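Local coordinates for catalytic domain of the nuclear inclusion protein A (nia) (Tobacco etch virus, PDB 1LVM) that acts as a chymotrypsin-type cysteine protease that cleaves peptides at a specific recognition sequence, probably to process the viral polyprotein, at residues I146-W151 and N185-V190; F140-G145 and G220-F225; E114-L119 and S134-T139; L106-P111 and K192-L197. The protein carries 1 engineered substitution. All blocks are in the same frame, centred on the assembly; numbering follows the deposited sequence.

Contact 1: residues I146-W151 and N185-V190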
loop_
_atom_site.group_PDB
_atom_site.type_symbol
_atom_site.label_atom_id
_atom_site.label_comp_id
_atom_site.label_asym_id
_atom_site.label_seq_id
_atom_site.Cartn_x
_atom_site.Cartn_y
_atom_site.Cartn_z
ATOM N N ILE A 146 8.832 -10.976 5.011
ATOM C CA ILE A 146 8.791 -9.627 4.380
ATOM C C ILE A 146 7.588 -9.567 3.445
ATOM O O ILE A 146 6.694 -8.682 3.562
ATOM C CB ILE A 146 10.072 -9.344 3.602
ATOM C CG1 ILE A 146 11.237 -9.344 4.590
ATOM C CG2 ILE A 146 9.945 -8.045 2.778
ATOM C CD1 ILE A 146 11.062 -8.421 5.718
ATOM N N PHE A 147 7.567 -10.469 2.490
ATOM C CA PHE A 147 6.420 -10.583 1.621
ATOM C C PHE A 147 5.541 -11.696 2.216
ATOM O O PHE A 147 6.061 -12.677 2.795
ATOM C CB PHE A 147 6.817 -11.009 0.204
ATOM C CG PHE A 147 7.473 -9.941 -0.593
ATOM C CD1 PHE A 147 6.706 -8.942 -1.200
ATOM C CD2 PHE A 147 8.856 -9.952 -0.790
ATOM C CE1 PHE A 147 7.307 -7.967 -2.010
ATOM C CE2 PHE A 147 9.469 -8.991 -1.576
ATOM C CZ PHE A 147 8.686 -7.991 -2.197
ATOM N N TRP A 148 4.223 -11.516 2.100
ATOM C CA TRP A 148 3.216 -12.531 2.533
ATOM C C TRP A 148 2.401 -12.873 1.312
ATOM O O TRP A 148 2.176 -12.050 0.442
ATOM C CB TRP A 148 2.301 -12.024 3.644
ATOM C CG TRP A 148 2.938 -12.111 4.979
ATOM C CD1 TRP A 148 4.146 -11.570 5.348
ATOM C CD2 TRP A 148 2.423 -12.791 6.133
ATOM N NE1 TRP A 148 4.402 -11.872 6.642
ATOM C CE2 TRP A 148 3.361 -12.622 7.151
ATOM C CE3 TRP A 148 1.246 -13.539 6.392
ATOM C CZ2 TRP A 148 3.186 -13.160 8.415
ATOM C CZ3 TRP A 148 1.062 -14.085 7.688
ATOM C CH2 TRP A 148 2.030 -13.884 8.666
ATOM N N LYS A 149 1.976 -14.135 1.217
ATOM C CA LYS A 149 1.176 -14.594 0.096
ATOM C C LYS A 149 -0.302 -14.297 0.296
ATOM O O LYS A 149 -0.826 -14.374 1.415
ATOM C CB LYS A 149 1.298 -16.150 -0.021
ATOM C CG LYS A 149 2.756 -16.733 -0.188
ATOM C CD LYS A 149 2.753 -18.364 -0.289
ATOM C CE LYS A 149 4.138 -19.076 -0.327
ATOM N NZ LYS A 149 4.052 -20.629 -0.217
ATOM N N HIS A 150 -0.989 -14.022 -0.809
ATOM C CA HIS A 150 -2.415 -13.846 -0.717
ATOM C C HIS A 150 -2.966 -14.334 -2.037
ATOM O O HIS A 150 -2.220 -14.414 -3.020
ATOM C CB HIS A 150 -2.816 -12.373 -0.368
ATOM C CG HIS A 150 -2.852 -11.434 -1.536
ATOM N ND1 HIS A 150 -1.879 -10.465 -1.746
ATOM C CD2 HIS A 150 -3.742 -11.311 -2.553
ATOM C CE1 HIS A 150 -2.175 -9.788 -2.852
ATOM N NE2 HIS A 150 -3.302 -10.285 -3.359
ATOM N N TRP A 151 -4.258 -14.741 -2.046
ATOM C CA TRP A 151 -4.871 -15.232 -3.271
ATOM C C TRP A 151 -6.051 -14.388 -3.765
ATOM O O TRP A 151 -7.061 -14.901 -4.239
ATOM C CB TRP A 151 -5.268 -16.716 -3.063
ATOM C CG TRP A 151 -4.059 -17.586 -2.918
ATOM C CD1 TRP A 151 -3.426 -18.261 -3.913
ATOM C CD2 TRP A 151 -3.290 -17.847 -1.709
ATOM N NE1 TRP A 151 -2.319 -18.922 -3.414
ATOM C CE2 TRP A 151 -2.218 -18.693 -2.071
ATOM C CE3 TRP A 151 -3.404 -17.450 -0.385
ATOM C CZ2 TRP A 151 -1.282 -19.149 -1.159
ATOM C CZ3 TRP A 151 -2.455 -17.910 0.536
ATOM C CH2 TRP A 151 -1.415 -18.748 0.140
ATOM N N ASN A 185 0.044 -14.199 -5.462
ATOM C CA ASN A 185 0.192 -12.752 -5.206
ATOM C C ASN A 185 0.919 -12.544 -3.890
ATOM O O ASN A 185 0.911 -13.420 -3.016
ATOM C CB ASN A 185 -1.179 -12.072 -5.215
ATOM C CG ASN A 185 -1.751 -11.928 -6.647
ATOM O OD1 ASN A 185 -2.965 -11.817 -6.850
ATOM N ND2 ASN A 185 -0.873 -11.930 -7.628
ATOM N N TYR A 186 1.572 -11.398 -3.767
ATOM C CA TYR A 186 2.352 -11.108 -2.592
ATOM C C TYR A 186 2.147 -9.660 -2.112
ATOM O O TYR A 186 2.122 -8.742 -2.921
ATOM C CB TYR A 186 3.848 -11.279 -2.914
ATOM C CG TYR A 186 4.236 -12.760 -3.261
ATOM C CD1 TYR A 186 4.070 -13.273 -4.570
ATOM C CD2 TYR A 186 4.729 -13.597 -2.288
ATOM C CE1 TYR A 186 4.399 -14.606 -4.866
ATOM C CE2 TYR A 186 5.059 -14.959 -2.579
ATOM C CZ TYR A 186 4.892 -15.439 -3.862
ATOM O OH TYR A 186 5.240 -16.777 -4.119
ATOM N N PHE A 187 2.005 -9.505 -0.798
ATOM C CA PHE A 187 1.924 -8.148 -0.274
ATOM C C PHE A 187 3.111 -7.946 0.667
ATOM O O PHE A 187 3.713 -8.891 1.195
ATOM C CB PHE A 187 0.551 -7.900 0.435
ATOM C CG PHE A 187 0.332 -8.620 1.753
ATOM C CD1 PHE A 187 0.757 -8.098 2.945
ATOM C CD2 PHE A 187 -0.431 -9.835 1.779
ATOM C CE1 PHE A 187 0.433 -8.748 4.167
ATOM C CE2 PHE A 187 -0.758 -10.473 2.955
ATOM C CZ PHE A 187 -0.331 -9.938 4.171
ATOM N N THR A 188 3.458 -6.686 0.873
ATOM C CA THR A 188 4.522 -6.368 1.778
ATOM C C THR A 188 3.866 -6.165 3.123
ATOM O O THR A 188 2.926 -5.359 3.271
ATOM C CB THR A 188 5.212 -5.050 1.336
ATOM O OG1 THR A 188 5.832 -5.264 0.055
ATOM C CG2 THR A 188 6.223 -4.597 2.358
ATOM N N SER A 189 4.319 -6.940 4.100
ATOM C CA SER A 189 3.803 -6.867 5.430
ATOM C C SER A 189 4.127 -5.558 6.196
ATOM O O SER A 189 5.168 -4.886 5.992
ATOM C CB SER A 189 4.317 -8.054 6.266
ATOM O OG SER A 189 5.740 -7.981 6.403
ATOM N N VAL A 190 3.192 -5.176 7.059
ATOM C CA VAL A 190 3.396 -4.038 7.945
ATOM C C VAL A 190 4.506 -4.564 8.882
ATOM O O VAL A 190 4.367 -5.686 9.423
ATOM C CB VAL A 190 2.101 -3.783 8.791
ATOM C CG1 VAL A 190 2.433 -3.034 10.131
ATOM C CG2 VAL A 190 1.074 -2.980 7.894
#
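Two neighbouring antiparallel strands of the six-stranded barrel meet here, 147-150 and 185-189, with W148 facing F187 and H150 facing N185 in hydrogen-bonded pairs. W148 N reaches F187 O at 2.8 Å and the reciprocal F187 N bond to W148 O is equally short. At H150 the pairing slackens: H150 N meets N185 O at 3.0 Å, and the return bond from N185 N to H150 O is long and weak. On the W148 face of the sheet, the F187 ring swings in between its own backbone N and carbonyl carbon (chi1 70°), which lays one ring face under W148 CB, 3.4 Å from F187 CZ. H150 ND1 comes to the edge of that same ring, 3.9 Å from F187 CD2; it is buried without a polar partner. N185 CB covers one face of the imidazole, 3.3 Å from H150 NE2. The side of the sheet bearing W148, F187 and H150 turns into the barrel of the chymotrypsin fold, where I117 and V172 also touch F187. The other side carries K149 alongside Y186, K149 CG being 3.8 Å from Y186 CE2, while Y186 OH hydrogen-bonds an acidic side chain of the bound peptide.

Contact 2: residues F140-G145 and G220-F225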
loop_
_atom_site.group_PDB
_atom_site.type_symbol
_atom_site.label_atom_id
_atom_site.label_comp_id
_atom_site.label_asym_id
_atom_site.label_seq_id
_atom_site.Cartn_x
_atom_site.Cartn_y
_atom_site.Cartn_z
ATOM N N PHE A 140 -0.152 -16.362 4.348
ATOM C CA PHE A 140 1.016 -16.963 4.952
ATOM C C PHE A 140 2.277 -16.239 4.595
ATOM O O PHE A 140 2.366 -15.664 3.510
ATOM C CB PHE A 140 1.186 -18.426 4.486
ATOM C CG PHE A 140 0.002 -19.269 4.723
ATOM C CD1 PHE A 140 -1.058 -19.252 3.803
ATOM C CD2 PHE A 140 -0.045 -20.139 5.832
ATOM C CE1 PHE A 140 -2.143 -20.095 3.973
ATOM C CE2 PHE A 140 -1.139 -21.002 6.021
ATOM C CZ PHE A 140 -2.186 -20.972 5.080
ATOM N N PRO A 141 3.294 -16.259 5.499
ATOM C CA PRO A 141 4.523 -15.556 5.110
ATOM C C PRO A 141 5.275 -16.321 4.042
ATOM O O PRO A 141 5.301 -17.563 4.044
ATOM C CB PRO A 141 5.343 -15.544 6.369
ATOM C CG PRO A 141 4.942 -16.841 7.016
ATOM C CD PRO A 141 3.437 -16.833 6.840
ATOM N N SER A 142 5.895 -15.587 3.145
ATOM C CA SER A 142 6.769 -16.200 2.145
ATOM C C SER A 142 8.188 -15.887 2.710
ATOM O O SER A 142 8.573 -14.722 2.771
ATOM C CB SER A 142 6.604 -15.544 0.790
ATOM O OG SER A 142 7.579 -16.104 -0.081
ATOM N N SER A 143 8.940 -16.898 3.143
ATOM C CA SER A 143 10.290 -16.701 3.736
ATOM C C SER A 143 10.286 -16.098 5.117
ATOM O O SER A 143 9.580 -16.536 6.027
ATOM C CB SER A 143 11.184 -15.770 2.913
ATOM O OG SER A 143 11.505 -16.282 1.622
ATOM N N ASP A 144 11.106 -15.055 5.225
ATOM C CA ASP A 144 11.334 -14.279 6.447
ATOM C C ASP A 144 10.179 -13.408 6.890
ATOM O O ASP A 144 10.279 -12.675 7.886
ATOM C CB ASP A 144 12.579 -13.389 6.250
ATOM C CG ASP A 144 12.578 -12.668 4.903
ATOM O OD1 ASP A 144 11.454 -12.490 4.362
ATOM O OD2 ASP A 144 13.679 -12.274 4.404
ATOM N N GLY A 145 9.068 -13.481 6.171
ATOM C CA GLY A 145 7.916 -12.669 6.553
ATOM C C GLY A 145 7.895 -11.284 5.927
ATOM O O GLY A 145 7.026 -10.471 6.273
ATOM N N GLY A 220 13.309 -9.776 0.814
ATOM C CA GLY A 220 12.599 -10.853 1.464
ATOM C C GLY A 220 12.786 -12.211 0.806
ATOM O O GLY A 220 11.879 -13.021 0.794
ATOM N N GLY A 221 13.953 -12.452 0.228
ATOM C CA GLY A 221 14.217 -13.749 -0.373
ATOM C C GLY A 221 13.690 -13.987 -1.757
ATOM O O GLY A 221 13.729 -15.112 -2.253
ATOM N N HIS A 222 13.201 -12.932 -2.389
ATOM C CA HIS A 222 12.642 -13.000 -3.741
ATOM C C HIS A 222 13.345 -11.969 -4.635
ATOM O O HIS A 222 13.669 -10.871 -4.177
ATOM C CB HIS A 222 11.144 -12.614 -3.724
ATOM C CG HIS A 222 10.218 -13.666 -3.168
ATOM N ND1 HIS A 222 9.571 -14.575 -3.977
ATOM C CD2 HIS A 222 9.731 -13.866 -1.906
ATOM C CE1 HIS A 222 8.724 -15.294 -3.249
ATOM N NE2 HIS A 222 8.804 -14.884 -1.993
ATOM N N LYS A 223 13.581 -12.311 -5.900
ATOM C CA LYS A 223 14.110 -11.309 -6.813
ATOM C C LYS A 223 12.820 -10.705 -7.422
ATOM O O LYS A 223 11.942 -11.423 -7.938
ATOM C CB LYS A 223 14.951 -11.966 -7.907
ATOM C CG LYS A 223 15.775 -10.999 -8.734
ATOM C CD LYS A 223 16.407 -11.736 -9.910
ATOM C CE LYS A 223 17.405 -10.864 -10.629
ATOM N NZ LYS A 223 18.120 -11.654 -11.659
ATOM N N VAL A 224 12.682 -9.376 -7.339
ATOM C CA VAL A 224 11.519 -8.731 -7.866
ATOM C C VAL A 224 11.901 -7.756 -8.990
ATOM O O VAL A 224 12.794 -6.946 -8.811
ATOM C CB VAL A 224 10.746 -7.897 -6.760
ATOM C CG1 VAL A 224 9.314 -7.545 -7.310
ATOM C CG2 VAL A 224 10.685 -8.690 -5.430
ATOM N N PHE A 225 11.246 -7.889 -10.132
ATOM C CA PHE A 225 11.514 -7.006 -11.248
ATOM C C PHE A 225 10.516 -5.867 -11.303
ATOM O O PHE A 225 9.364 -6.022 -10.930
ATOM C CB PHE A 225 11.427 -7.753 -12.562
ATOM C CG PHE A 225 12.444 -8.837 -12.704
ATOM C CD1 PHE A 225 12.223 -10.089 -12.140
ATOM C CD2 PHE A 225 13.651 -8.597 -13.375
ATOM C CE1 PHE A 225 13.187 -11.100 -12.232
ATOM C CE2 PHE A 225 14.634 -9.616 -13.473
ATOM C CZ PHE A 225 14.392 -10.864 -12.899
HETATM O O HOH W 1 9.481 -12.529 2.019
#
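G220 lies against the turn after strand 130-142, its CA 3.4 Å from OD2 of D144, whose other carboxylate oxygen, OD1, is taken by the backbone N of I146. The carbonyl of G220 faces the same turn: S143 OG stands 3.4 Å from G220 O, at best a weak contact, and water 1 lies between G220 O (2.7 Å) and S142 O, within hydrogen-bonding distance of both, though it has more acceptors in reach than protons to give. G221, with positive phi, carries the chain past S143 to H222, where strand 222-225 begins. H222 makes the main bond of the contact. S142 places OG anti to its own N (chi1 174°) and meets H222 NE2 at 2.6 Å, near the ring plane at the edge. The H222 ring also packs edge-to-face with Y186. Further on, V224 and F225 leave the turn behind and pair in parallel with a strand of the bound peptide, extending the sheet across the interface. Because H222 ND1 bonds the peptide backbone while NE2 is held by S142, both ring nitrogens are engaged and the rotation of the imidazole is fixed; S142 is therefore a second-shell residue that positions a peptide-binding histidine.

Contact 3: residues E114-L119 and S134-T139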
loop_
_atom_site.group_PDB
_atom_site.type_symbol
_atom_site.label_atom_id
_atom_site.label_comp_id
_atom_site.label_asym_id
_atom_site.label_seq_id
_atom_site.Cartn_x
_atom_site.Cartn_y
_atom_site.Cartn_z
ATOM N N GLU A 114 -2.205 -17.607 8.602
ATOM C CA GLU A 114 -3.493 -18.182 8.355
ATOM C C GLU A 114 -4.703 -17.274 8.558
ATOM O O GLU A 114 -5.840 -17.691 8.348
ATOM C CB GLU A 114 -3.584 -19.486 9.183
ATOM C CG GLU A 114 -4.475 -20.523 8.548
ATOM C CD GLU A 114 -3.962 -21.952 8.738
ATOM O OE1 GLU A 114 -3.368 -22.263 9.804
ATOM O OE2 GLU A 114 -4.181 -22.759 7.811
ATOM N N GLU A 115 -4.489 -16.010 8.904
ATOM C CA GLU A 115 -5.668 -15.186 9.095
ATOM C C GLU A 115 -6.330 -14.771 7.788
ATOM O O GLU A 115 -5.723 -14.771 6.694
ATOM C CB GLU A 115 -5.333 -13.955 9.946
ATOM C CG GLU A 115 -4.538 -12.914 9.215
ATOM C CD GLU A 115 -4.414 -11.637 10.047
ATOM O OE1 GLU A 115 -5.383 -11.238 10.726
ATOM O OE2 GLU A 115 -3.343 -11.026 10.027
ATOM N N ARG A 116 -7.611 -14.426 7.899
ATOM C CA ARG A 116 -8.400 -14.013 6.755
ATOM C C ARG A 116 -8.277 -12.512 6.459
ATOM O O ARG A 116 -8.468 -11.708 7.363
ATOM C CB ARG A 116 -9.899 -14.311 6.988
ATOM C CG ARG A 116 -10.168 -15.840 7.185
ATOM C CD ARG A 116 -11.632 -16.081 7.620
ATOM N NE ARG A 116 -12.588 -15.798 6.541
ATOM C CZ ARG A 116 -12.881 -16.620 5.529
ATOM N NH1 ARG A 116 -12.301 -17.822 5.430
ATOM N NH2 ARG A 116 -13.750 -16.235 4.593
ATOM N N ILE A 117 -7.949 -12.177 5.212
ATOM C CA ILE A 117 -7.784 -10.791 4.817
ATOM C C ILE A 117 -8.545 -10.492 3.554
ATOM O O ILE A 117 -8.913 -11.425 2.809
ATOM C CB ILE A 117 -6.279 -10.458 4.602
ATOM C CG1 ILE A 117 -5.667 -11.347 3.488
ATOM C CG2 ILE A 117 -5.521 -10.687 5.933
ATOM C CD1 ILE A 117 -4.104 -11.071 3.195
ATOM N N CYS A 118 -8.828 -9.204 3.317
ATOM C CA CYS A 118 -9.427 -8.810 2.059
ATOM C C CYS A 118 -8.628 -7.576 1.593
ATOM O O CYS A 118 -7.836 -6.968 2.325
ATOM C CB CYS A 118 -10.946 -8.470 2.197
ATOM S SG CYS A 118 -11.223 -7.072 3.370
ATOM N N LEU A 119 -8.785 -7.278 0.337
ATOM C CA LEU A 119 -8.106 -6.175 -0.277
ATOM C C LEU A 119 -9.102 -5.050 -0.459
ATOM O O LEU A 119 -10.165 -5.227 -1.052
ATOM C CB LEU A 119 -7.554 -6.597 -1.634
ATOM C CG LEU A 119 -6.723 -5.554 -2.403
ATOM C CD1 LEU A 119 -5.407 -5.383 -1.732
ATOM C CD2 LEU A 119 -6.466 -6.010 -3.815
ATOM N N SER A 134 -12.685 -6.714 -1.653
ATOM C CA SER A 134 -12.579 -7.944 -2.401
ATOM C C SER A 134 -13.091 -9.088 -1.571
ATOM O O SER A 134 -13.461 -8.944 -0.414
ATOM C CB SER A 134 -11.090 -8.225 -2.735
ATOM O OG SER A 134 -10.454 -8.701 -1.555
ATOM N N ASP A 135 -13.058 -10.260 -2.186
ATOM C CA ASP A 135 -13.424 -11.433 -1.442
ATOM C C ASP A 135 -12.215 -11.727 -0.555
ATOM O O ASP A 135 -11.162 -11.132 -0.683
ATOM C CB ASP A 135 -13.745 -12.571 -2.427
ATOM C CG ASP A 135 -14.513 -13.729 -1.796
ATOM O OD1 ASP A 135 -14.606 -13.891 -0.545
ATOM O OD2 ASP A 135 -15.019 -14.536 -2.598
ATOM N N THR A 136 -12.392 -12.661 0.350
ATOM C CA THR A 136 -11.429 -13.022 1.376
ATOM C C THR A 136 -10.471 -14.139 1.045
ATOM O O THR A 136 -10.854 -15.154 0.475
ATOM C CB THR A 136 -12.214 -13.435 2.634
ATOM O OG1 THR A 136 -13.026 -12.345 3.026
ATOM C CG2 THR A 136 -11.274 -13.759 3.773
ATOM N N SER A 137 -9.218 -13.947 1.441
ATOM C CA SER A 137 -8.186 -14.963 1.231
ATOM C C SER A 137 -7.465 -15.231 2.575
ATOM O O SER A 137 -7.438 -14.355 3.421
ATOM C CB SER A 137 -7.185 -14.380 0.228
ATOM O OG SER A 137 -5.949 -15.076 0.193
ATOM N N CYS A 138 -6.939 -16.448 2.806
ATOM C CA CYS A 138 -6.097 -16.654 3.993
ATOM C C CYS A 138 -4.669 -16.172 3.538
ATOM O O CYS A 138 -4.440 -15.882 2.362
ATOM C CB CYS A 138 -6.068 -18.126 4.436
ATOM S SG CYS A 138 -7.647 -18.674 5.194
ATOM N N THR A 139 -3.741 -16.079 4.470
ATOM C CA THR A 139 -2.404 -15.577 4.161
ATOM C C THR A 139 -1.347 -16.264 4.957
ATOM O O THR A 139 -1.611 -16.716 6.091
ATOM C CB THR A 139 -2.365 -14.012 4.407
ATOM O OG1 THR A 139 -1.142 -13.467 3.914
ATOM C CG2 THR A 139 -2.538 -13.656 5.884
#
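I117 and T139 meet at about a right angle across the hairpin of strands 116-123 and 130-142. I117 keeps CG1 between its backbone N and carbonyl carbon (chi1 60°) and then runs straight on, so that CD1 ends 3.6 Å from T139 CB. T139 gives its OG1 to K149 O on the next strand of the barrel, and its methyl, T139 CG2, lies 3.5 Å from E115 O. On the opposite face R116 bends at chi3 (70°) and folds its guanidinium back across T136: T136 CG2 sits over one face of the flat group, 3.6 Å from R116 NH2, and also touches R116 CB. Paired backbone bonds join I117 and S137, each 2.9 Å from N to O. Towards the turn of the hairpin a side chain joins in: S134 OG accepts L119 N at 2.9 Å and donates to D135 O at 2.7 Å, while S134 N bonds L119 O at 3.0 Å. The S134 hydroxyl thus stands in for a main-chain carbonyl as the acceptor for L119 while its own proton is spent on D135, a double engagement that fixes its rotation.

Contact 4: residues L106-P111 and K192-L197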
loop_
_atom_site.group_PDB
_atom_site.type_symbol
_atom_site.label_atom_id
_atom_site.label_comp_id
_atom_site.label_asym_id
_atom_site.label_seq_id
_atom_site.Cartn_x
_atom_site.Cartn_y
_atom_site.Cartn_z
ATOM N N LEU A 106 -6.684 5.089 11.619
ATOM C CA LEU A 106 -6.350 3.736 11.113
ATOM C C LEU A 106 -5.419 2.979 12.055
ATOM O O LEU A 106 -4.566 3.574 12.698
ATOM C CB LEU A 106 -5.589 3.833 9.762
ATOM C CG LEU A 106 -6.289 4.479 8.586
ATOM C CD1 LEU A 106 -6.308 5.909 8.830
ATOM C CD2 LEU A 106 -5.544 4.254 7.279
ATOM N N LYS A 107 -5.536 1.653 12.052
ATOM C CA LYS A 107 -4.684 0.808 12.856
ATOM C C LYS A 107 -3.998 -0.190 11.921
ATOM O O LYS A 107 -4.639 -0.721 10.991
ATOM C CB LYS A 107 -5.495 0.042 13.923
ATOM C CG LYS A 107 -6.299 0.939 14.912
ATOM C CD LYS A 107 -5.377 1.713 15.819
ATOM C CE LYS A 107 -6.125 2.705 16.723
ATOM N NZ LYS A 107 -5.183 3.663 17.389
ATOM N N PHE A 108 -2.677 -0.362 12.151
ATOM C CA PHE A 108 -1.833 -1.255 11.382
ATOM C C PHE A 108 -1.169 -2.232 12.350
ATOM O O PHE A 108 -0.814 -1.860 13.461
ATOM C CB PHE A 108 -0.682 -0.498 10.682
ATOM C CG PHE A 108 -1.115 0.568 9.729
ATOM C CD1 PHE A 108 -1.516 1.809 10.204
ATOM C CD2 PHE A 108 -1.064 0.366 8.314
ATOM C CE1 PHE A 108 -1.846 2.803 9.320
ATOM C CE2 PHE A 108 -1.390 1.353 7.459
ATOM C CZ PHE A 108 -1.783 2.583 7.958
ATOM N N ARG A 109 -0.978 -3.473 11.925
ATOM C CA ARG A 109 -0.223 -4.438 12.731
ATOM C C ARG A 109 0.347 -5.495 11.784
ATOM O O ARG A 109 -0.016 -5.556 10.590
ATOM C CB ARG A 109 -1.096 -5.127 13.799
ATOM C CG ARG A 109 -2.191 -5.988 13.089
ATOM C CD ARG A 109 -2.890 -6.925 14.102
ATOM N NE ARG A 109 -4.129 -7.466 13.559
ATOM C CZ ARG A 109 -4.208 -8.503 12.730
ATOM N NH1 ARG A 109 -3.113 -9.171 12.293
ATOM N NH2 ARG A 109 -5.398 -8.885 12.339
ATOM N N GLU A 110 1.291 -6.288 12.306
ATOM C CA GLU A 110 1.850 -7.366 11.513
ATOM C C GLU A 110 0.775 -8.410 11.245
ATOM O O GLU A 110 -0.069 -8.628 12.055
ATOM C CB GLU A 110 2.972 -8.067 12.257
ATOM C CG GLU A 110 4.126 -7.089 12.625
ATOM C CD GLU A 110 5.332 -7.853 13.155
ATOM O OE1 GLU A 110 6.130 -8.325 12.331
ATOM O OE2 GLU A 110 5.446 -7.984 14.381
ATOM N N PRO A 111 0.818 -9.051 10.064
ATOM C CA PRO A 111 -0.143 -10.086 9.700
ATOM C C PRO A 111 0.102 -11.311 10.601
ATOM O O PRO A 111 1.142 -11.413 11.207
ATOM C CB PRO A 111 0.159 -10.351 8.221
ATOM C CG PRO A 111 1.585 -9.922 8.027
ATOM C CD PRO A 111 1.740 -8.721 8.943
ATOM N N LYS A 192 7.113 -4.719 12.292
ATOM C CA LYS A 192 6.880 -4.614 13.738
ATOM C C LYS A 192 6.940 -3.147 14.214
ATOM O O LYS A 192 7.731 -2.345 13.696
ATOM C CB LYS A 192 7.966 -5.421 14.445
ATOM C CG LYS A 192 7.857 -5.434 15.909
ATOM C CD LYS A 192 9.067 -6.208 16.474
ATOM C CE LYS A 192 9.006 -6.379 17.981
ATOM N NZ LYS A 192 7.771 -7.093 18.388
ATOM N N ASN A 193 6.087 -2.816 15.187
ATOM C CA ASN A 193 6.006 -1.491 15.809
ATOM C C ASN A 193 5.783 -0.336 14.830
ATOM O O ASN A 193 6.309 0.799 14.970
ATOM C CB ASN A 193 7.230 -1.272 16.693
ATOM C CG ASN A 193 7.267 -2.262 17.875
ATOM O OD1 ASN A 193 6.228 -2.802 18.268
ATOM N ND2 ASN A 193 8.452 -2.527 18.412
ATOM N N PHE A 194 4.948 -0.617 13.838
ATOM C CA PHE A 194 4.654 0.409 12.837
ATOM C C PHE A 194 3.880 1.560 13.432
ATOM O O PHE A 194 4.084 2.692 13.028
ATOM C CB PHE A 194 3.899 -0.260 11.649
ATOM C CG PHE A 194 3.856 0.564 10.378
ATOM C CD1 PHE A 194 5.017 0.988 9.731
ATOM C CD2 PHE A 194 2.607 0.948 9.841
ATOM C CE1 PHE A 194 4.980 1.783 8.564
ATOM C CE2 PHE A 194 2.533 1.748 8.666
ATOM C CZ PHE A 194 3.686 2.167 8.024
ATOM N N MET A 195 2.961 1.299 14.368
ATOM C CA MET A 195 2.203 2.424 14.947
ATOM C C MET A 195 3.178 3.377 15.642
ATOM O O MET A 195 3.004 4.596 15.601
ATOM C CB MET A 195 1.141 1.947 15.946
ATOM C CG MET A 195 -0.020 1.113 15.331
ATOM S SD MET A 195 -0.738 1.888 13.896
ATOM C CE MET A 195 -1.417 3.456 14.597
ATOM N N GLU A 196 4.203 2.826 16.290
ATOM C CA GLU A 196 5.205 3.703 16.957
ATOM C C GLU A 196 5.853 4.618 15.892
ATOM O O GLU A 196 6.026 5.833 16.062
ATOM C CB GLU A 196 6.321 2.861 17.622
ATOM C CG GLU A 196 7.228 3.702 18.564
ATOM C CD GLU A 196 6.386 4.313 19.670
ATOM O OE1 GLU A 196 6.729 5.432 20.114
ATOM O OE2 GLU A 196 5.377 3.690 20.095
ATOM N N LEU A 197 6.242 4.003 14.787
ATOM C CA LEU A 197 6.887 4.779 13.727
ATOM C C LEU A 197 5.986 5.911 13.208
ATOM O O LEU A 197 6.458 7.012 12.962
ATOM C CB LEU A 197 7.286 3.834 12.576
ATOM C CG LEU A 197 7.859 4.553 11.341
ATOM C CD1 LEU A 197 9.192 5.302 11.738
ATOM C CD2 LEU A 197 8.155 3.499 10.310
HETATM O O HOH W 2 1.962 -1.401 14.319
#
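F108 is gripped from two directions by the start of helix 194-199. The edge of F194 points at the face of F108 with ring centroids 5.2 Å apart and planes at 75°, F194 CE2 standing over that face. M195 comes to the rim instead: its SD lies near the ring plane, 3.8 Å from F108 CD1, a Met-aromatic contact, and the same sulfur takes a weak bond from F108 N at 3.4 Å. Bends at chi2 and chi3 (-49° and -63°) curl the methionine back, bringing CE to 3.7 Å from L106 O. Water 2 ties the backbones together, donating to F108 O and accepting from M195 N, each at 2.9 Å. Further along, the E110 carboxylate rests on the base of K192, with E110 OE2 3.6 Å from K192 CB. The next layer steadies the loop itself: R109 NH1 donates to E110 O, and the rest of that guanidinium is shared between salt bridges to D168 and E115. Segment 106-111 is part of the connection from strand 91-94 to strand 116-123; F108 packs on I43, F45 and I50 of strands 36-45 and 48-51 and on I171 of strand 171-179, with the short helix lying against the loop.

Contacts 1 and 3 lie in the same closed six-stranded barrel, centres 11 Å apart, and strand 130-142 neighbours both 116-123 and 147-150. Contact 2 starts from that strand too, about 8 Å from contact 1 centre to centre, and leads outward to 222-225. Contact 4 stands about 15 Å from contact 1, again between centres, where the connection between the two sheets meets helix 194-199; the salt bridge from R109 to E115 ties it to contact 3. Along the chain contact 3 closes before contacts 1 and 2 open, and both it and contact 1 fall between the segments of contact 4. Y186 of strand 185-189 and H222, V224 and F225 of strand 222-225 all reach the bound peptide.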